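Local coordinates for protein glucose-6-phosphate isomerase (Thermus thermophilus, PDB 1ZZG) that probably catalyses the reversible isomerisation of glucose 6-phosphate to fructose 6-phosphate, a shared step of glycolysis and gluconeogenesis, at residues Val246-Glu252 with Ala286-Gln292; Glu55-Tyr59 with Leu175-Ala179. All coordinates share one frame; numbering follows the deposited sequence.

Contact 1. Residues Val246-Glu252 with Ala286-Gln292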
# COMPACT_ATOMS: atom_id res chain seq x y z
N VAL A 246 -13.08 -0.63 -5.79
CA VAL A 246 -11.70 -0.22 -6.02
C VAL A 246 -11.56 1.29 -6.02
O VAL A 246 -12.36 2.00 -6.62
CB VAL A 246 -11.16 -0.76 -7.37
CG1 VAL A 246 -9.70 -0.36 -7.55
CG2 VAL A 246 -11.31 -2.28 -7.42
N PHE A 247 -10.55 1.78 -5.31
CA PHE A 247 -10.27 3.22 -5.22
C PHE A 247 -8.87 3.36 -5.81
O PHE A 247 -7.87 3.05 -5.15
CB PHE A 247 -10.31 3.68 -3.75
CG PHE A 247 -10.14 5.16 -3.57
CD1 PHE A 247 -11.18 6.04 -3.87
CD2 PHE A 247 -8.93 5.69 -3.11
CE1 PHE A 247 -11.01 7.42 -3.72
CE2 PHE A 247 -8.76 7.05 -2.96
CZ PHE A 247 -9.80 7.92 -3.26
N MET A 248 -8.80 3.83 -7.05
CA MET A 248 -7.53 3.97 -7.77
C MET A 248 -7.13 5.42 -8.05
O MET A 248 -7.85 6.15 -8.73
CB MET A 248 -7.64 3.19 -9.08
CG MET A 248 -6.37 3.10 -9.90
SD MET A 248 -6.66 1.97 -11.31
CE MET A 248 -5.06 1.98 -12.10
N VAL A 249 -5.97 5.82 -7.54
CA VAL A 249 -5.49 7.19 -7.71
C VAL A 249 -4.31 7.31 -8.67
O VAL A 249 -3.28 6.66 -8.48
CB VAL A 249 -5.08 7.79 -6.35
CG1 VAL A 249 -4.65 9.24 -6.53
CG2 VAL A 249 -6.23 7.70 -5.37
N TYR A 250 -4.46 8.14 -9.69
CA TYR A 250 -3.41 8.36 -10.67
C TYR A 250 -2.47 9.48 -10.26
O TYR A 250 -2.48 10.56 -10.84
CB TYR A 250 -4.00 8.67 -12.05
CG TYR A 250 -4.20 7.42 -12.86
CD1 TYR A 250 -5.26 6.55 -12.59
CD2 TYR A 250 -3.28 7.05 -13.84
CE1 TYR A 250 -5.39 5.35 -13.27
CE2 TYR A 250 -3.40 5.84 -14.53
CZ TYR A 250 -4.46 5.00 -14.23
OH TYR A 250 -4.56 3.79 -14.89
N SER A 251 -1.65 9.19 -9.25
CA SER A 251 -0.69 10.14 -8.72
C SER A 251 0.24 9.40 -7.77
O SER A 251 -0.17 8.46 -7.10
CB SER A 251 -1.40 11.26 -7.96
OG SER A 251 -0.47 12.12 -7.32
N GLU A 252 1.51 9.81 -7.73
CA GLU A 252 2.46 9.20 -6.83
C GLU A 252 2.49 10.05 -5.55
O GLU A 252 2.67 9.53 -4.45
CB GLU A 252 3.85 9.13 -7.47
CG GLU A 252 4.95 8.54 -6.57
CD GLU A 252 4.74 7.06 -6.22
OE1 GLU A 252 3.87 6.39 -6.82
OE2 GLU A 252 5.46 6.57 -5.32
N ALA A 286 -5.55 1.13 -5.07
CA ALA A 286 -4.82 1.01 -6.33
C ALA A 286 -4.22 2.35 -6.70
O ALA A 286 -4.72 3.40 -6.30
CB ALA A 286 -5.74 0.52 -7.44
N LEU A 287 -3.12 2.30 -7.45
CA LEU A 287 -2.45 3.51 -7.89
C LEU A 287 -2.24 3.43 -9.39
O LEU A 287 -1.96 2.36 -9.93
CB LEU A 287 -1.09 3.66 -7.19
CG LEU A 287 -1.11 3.93 -5.68
CD1 LEU A 287 0.33 4.01 -5.16
CD2 LEU A 287 -1.85 5.22 -5.39
N GLY A 288 -2.38 4.57 -10.06
CA GLY A 288 -2.18 4.60 -11.50
C GLY A 288 -0.94 5.40 -11.82
O GLY A 288 -0.66 6.41 -11.17
N PRO A 289 -0.16 4.98 -12.84
CA PRO A 289 -0.39 3.82 -13.70
C PRO A 289 0.20 2.47 -13.25
O PRO A 289 -0.05 1.45 -13.89
CB PRO A 289 0.22 4.26 -15.02
CG PRO A 289 1.44 5.01 -14.55
CD PRO A 289 0.90 5.84 -13.39
N LYS A 290 0.96 2.46 -12.15
CA LYS A 290 1.59 1.21 -11.71
C LYS A 290 0.65 -0.00 -11.60
O LYS A 290 1.05 -1.13 -11.89
CB LYS A 290 2.36 1.40 -10.39
CG LYS A 290 1.48 1.51 -9.14
CD LYS A 290 2.32 1.72 -7.87
CE LYS A 290 3.06 3.06 -7.91
NZ LYS A 290 3.79 3.37 -6.64
N ASP A 291 -0.60 0.22 -11.19
CA ASP A 291 -1.50 -0.91 -11.08
C ASP A 291 -2.08 -1.42 -12.40
O ASP A 291 -2.87 -2.36 -12.43
CB ASP A 291 -2.60 -0.62 -10.05
CG ASP A 291 -2.15 -0.95 -8.64
OD1 ASP A 291 -1.65 -2.08 -8.45
OD2 ASP A 291 -2.28 -0.10 -7.73
N GLN A 292 -1.67 -0.79 -13.50
CA GLN A 292 -2.09 -1.24 -14.82
C GLN A 292 -1.19 -2.45 -15.05
O GLN A 292 -1.42 -3.28 -15.94
CB GLN A 292 -1.80 -0.18 -15.89
CG GLN A 292 -2.56 1.14 -15.70
CD GLN A 292 -2.09 2.24 -16.65
OE1 GLN A 292 -2.51 3.39 -16.53
NE2 GLN A 292 -1.20 1.90 -17.58
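The ring of Tyr250 lies flat over the backbone of Gly288, whose CA sits 3.4 Å from the ring centroid and almost on the ring normal, a CH-pi contact. A CB on Gly288 would run into the ring. At the rim, Tyr250 OH donates to Gln292 OE1 over 2.7 Å, reaching a lone pair in the plane of the amide, while Thr350 on helix 339-356 also bonds to the hydroxyl. A leucine in place of Tyr250 has no hydroxyl, so Gln292 OE1 would probably be held less firmly, by its weak bond to Thr350, and Gly288 CA would be likely to lose its flat cover. Upstream, Met248 with Ala286 and Val249 with Leu287 pair as neighbouring parallel strands of the mixed sheet, which is consistent with a second SIS domain, strand 244-249 running between 278-287 and 306-313. Val249 N bonds to Ala286 O, and Gly288 N reaches Val249 O at 2.8 Å, nearly straight at 167°. Met248, with CG anti to its backbone nitrogen (chi1 -174°) and the chain extended beyond, lays CG 3.6 Å from Ala286 CB and carries CE on to Gly288 CA. After the strand ends, Tyr250 centres an inverse gamma turn, and a cis peptide precedes Pro289. Within 286-292, Asp291 OD2 accepts Leu287 N at 2.6 Å through its anti lone pair. Farther out, Lys290 NZ meets the syn lone pair of Glu252 OE1 at 3.0 Å and also pairs with Asp99 of the second subunit, whose Glu102 accepts a hydrogen bond from Glu252 N.

Contact 2. Residues Glu55-Tyr59 with Leu175-Ala179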
# COMPACT_ATOMS: atom_id res chain seq x y z
N GLU A 55 -2.60 28.38 15.67
CA GLU A 55 -1.89 27.88 16.84
C GLU A 55 -0.86 26.83 16.40
O GLU A 55 0.25 26.77 16.95
CB GLU A 55 -2.90 27.25 17.80
CG GLU A 55 -2.32 26.71 19.08
CD GLU A 55 -3.35 25.98 19.93
OE1 GLU A 55 -4.43 26.57 20.19
OE2 GLU A 55 -3.09 24.83 20.34
N VAL A 56 -1.23 26.02 15.42
CA VAL A 56 -0.33 25.00 14.89
C VAL A 56 0.85 25.67 14.19
O VAL A 56 2.01 25.32 14.41
CB VAL A 56 -1.06 24.06 13.90
CG1 VAL A 56 -0.06 23.18 13.15
CG2 VAL A 56 -2.06 23.20 14.65
N ARG A 57 0.56 26.66 13.34
CA ARG A 57 1.61 27.37 12.63
C ARG A 57 2.59 28.06 13.58
O ARG A 57 3.80 27.98 13.41
CB ARG A 57 1.01 28.42 11.69
CG ARG A 57 0.43 27.90 10.38
CD ARG A 57 -0.12 29.07 9.56
NE ARG A 57 -0.64 28.69 8.24
CZ ARG A 57 0.11 28.19 7.27
NH1 ARG A 57 1.40 28.00 7.47
NH2 ARG A 57 -0.44 27.90 6.09
N ARG A 58 2.06 28.74 14.59
CA ARG A 58 2.92 29.43 15.54
C ARG A 58 3.85 28.46 16.26
O ARG A 58 5.02 28.77 16.49
CB ARG A 58 2.09 30.23 16.54
CG ARG A 58 1.33 31.41 15.92
CD ARG A 58 2.28 32.39 15.21
NE ARG A 58 2.52 32.08 13.80
CZ ARG A 58 1.61 32.20 12.83
NH1 ARG A 58 0.39 32.63 13.12
NH2 ARG A 58 1.92 31.91 11.58
N TYR A 59 3.33 27.29 16.61
CA TYR A 59 4.13 26.29 17.29
C TYR A 59 5.26 25.81 16.38
O TYR A 59 6.39 25.64 16.82
CB TYR A 59 3.27 25.09 17.70
CG TYR A 59 4.08 23.93 18.24
CD1 TYR A 59 4.69 24.00 19.49
CD2 TYR A 59 4.26 22.77 17.48
CE1 TYR A 59 5.46 22.95 19.97
CE2 TYR A 59 5.02 21.72 17.96
CZ TYR A 59 5.62 21.81 19.20
OH TYR A 59 6.36 20.76 19.67
N LEU A 175 4.00 19.20 28.70
CA LEU A 175 4.29 19.02 27.29
C LEU A 175 3.31 19.80 26.43
O LEU A 175 2.15 20.00 26.82
CB LEU A 175 4.20 17.54 26.91
CG LEU A 175 5.01 16.58 27.78
CD1 LEU A 175 4.76 15.16 27.32
CD2 LEU A 175 6.49 16.93 27.69
N LYS A 176 3.76 20.24 25.26
CA LYS A 176 2.86 20.94 24.36
C LYS A 176 1.85 19.89 23.94
O LYS A 176 2.20 18.73 23.72
CB LYS A 176 3.60 21.45 23.12
CG LYS A 176 2.73 22.27 22.18
CD LYS A 176 2.32 23.58 22.83
CE LYS A 176 1.52 24.46 21.88
NZ LYS A 176 0.23 23.82 21.52
N ALA A 177 0.59 20.28 23.83
CA ALA A 177 -0.43 19.32 23.44
C ALA A 177 -1.49 19.96 22.56
O ALA A 177 -1.88 21.11 22.75
CB ALA A 177 -1.07 18.71 24.68
N PHE A 178 -1.93 19.20 21.57
CA PHE A 178 -2.95 19.65 20.65
C PHE A 178 -4.14 18.73 20.87
O PHE A 178 -3.98 17.60 21.32
CB PHE A 178 -2.44 19.56 19.21
CG PHE A 178 -1.48 20.66 18.86
CD1 PHE A 178 -1.95 21.93 18.54
CD2 PHE A 178 -0.11 20.43 18.83
CE1 PHE A 178 -1.08 22.96 18.21
CE2 PHE A 178 0.78 21.44 18.50
CZ PHE A 178 0.30 22.71 18.18
N ALA A 179 -5.33 19.22 20.55
CA ALA A 179 -6.53 18.45 20.78
C ALA A 179 -7.25 17.85 19.58
O ALA A 179 -7.36 18.46 18.52
CB ALA A 179 -7.53 19.31 21.56
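Phe178 stands edge-on to Tyr59, its rim directed at the tyrosine face in an offset edge-to-face pair with the planes 75° apart and the centroids separated by 5.6 Å. The leading atoms are Phe178 CZ and CE2: CZ comes 3.8 Å from Tyr59 CB, which lies near the plane of the phenylalanine ring, and CE2 approaches Tyr59 CD2. Next along the rim, Phe178 CE1 meets Val56 CG2 at 3.7 Å. Lys176 runs alongside Tyr59 in the reverse direction, CG lying 3.6 Å from Tyr59 CE1. Bends at chi2 (67°) and chi4 fold the lysine back, bringing NZ over one face of the Phe178 ring, displaced toward its rim. Glu55 slides past Phe178 with its carboxylate only 23° from the ring plane and OE2 3.5 Å from Phe178 CE1. The axes of helical segment 55-59 and strand 176-179 run nearly antiparallel, 10.9 Å apart at their closest; the strand is outermost in a five-stranded parallel sheet with helices packed on it, consistent with the sugar isomerase (SIS) fold of the GPI family. Leu197 of helix 193-201 and Val156 of strand 155-159 each touch the side chains of both Tyr59 and Phe178. Across these two segments no hydrogen bond forms, and the one ion pair, Glu55 OE2 with Lys176 NZ, is long at 3.7 Å; the join therefore rests chiefly on aromatic and aliphatic surfaces, with the charges probably adding a modest attraction.

Overall arrangement
Contact 2 comes first along the chain and is complete before contact 1 begins. Their centres are 35 Å apart and their nearest atoms about 21 Å, so they do not touch, and they fall on opposite sides of the chain's centre. Each belongs to a different sheet: 55-59 with 175-179 fixes a helix against an outermost strand of the five-stranded parallel sheet, whereas 246-252 with 286-292 pairs two adjacent strands of the mixed sheet. Contact 1 is buried and borders the second subunit; contact 2 is partly buried and touches no other chain of the assembly. Both lie away from the predicted active-site residues Glu267 and Lys406.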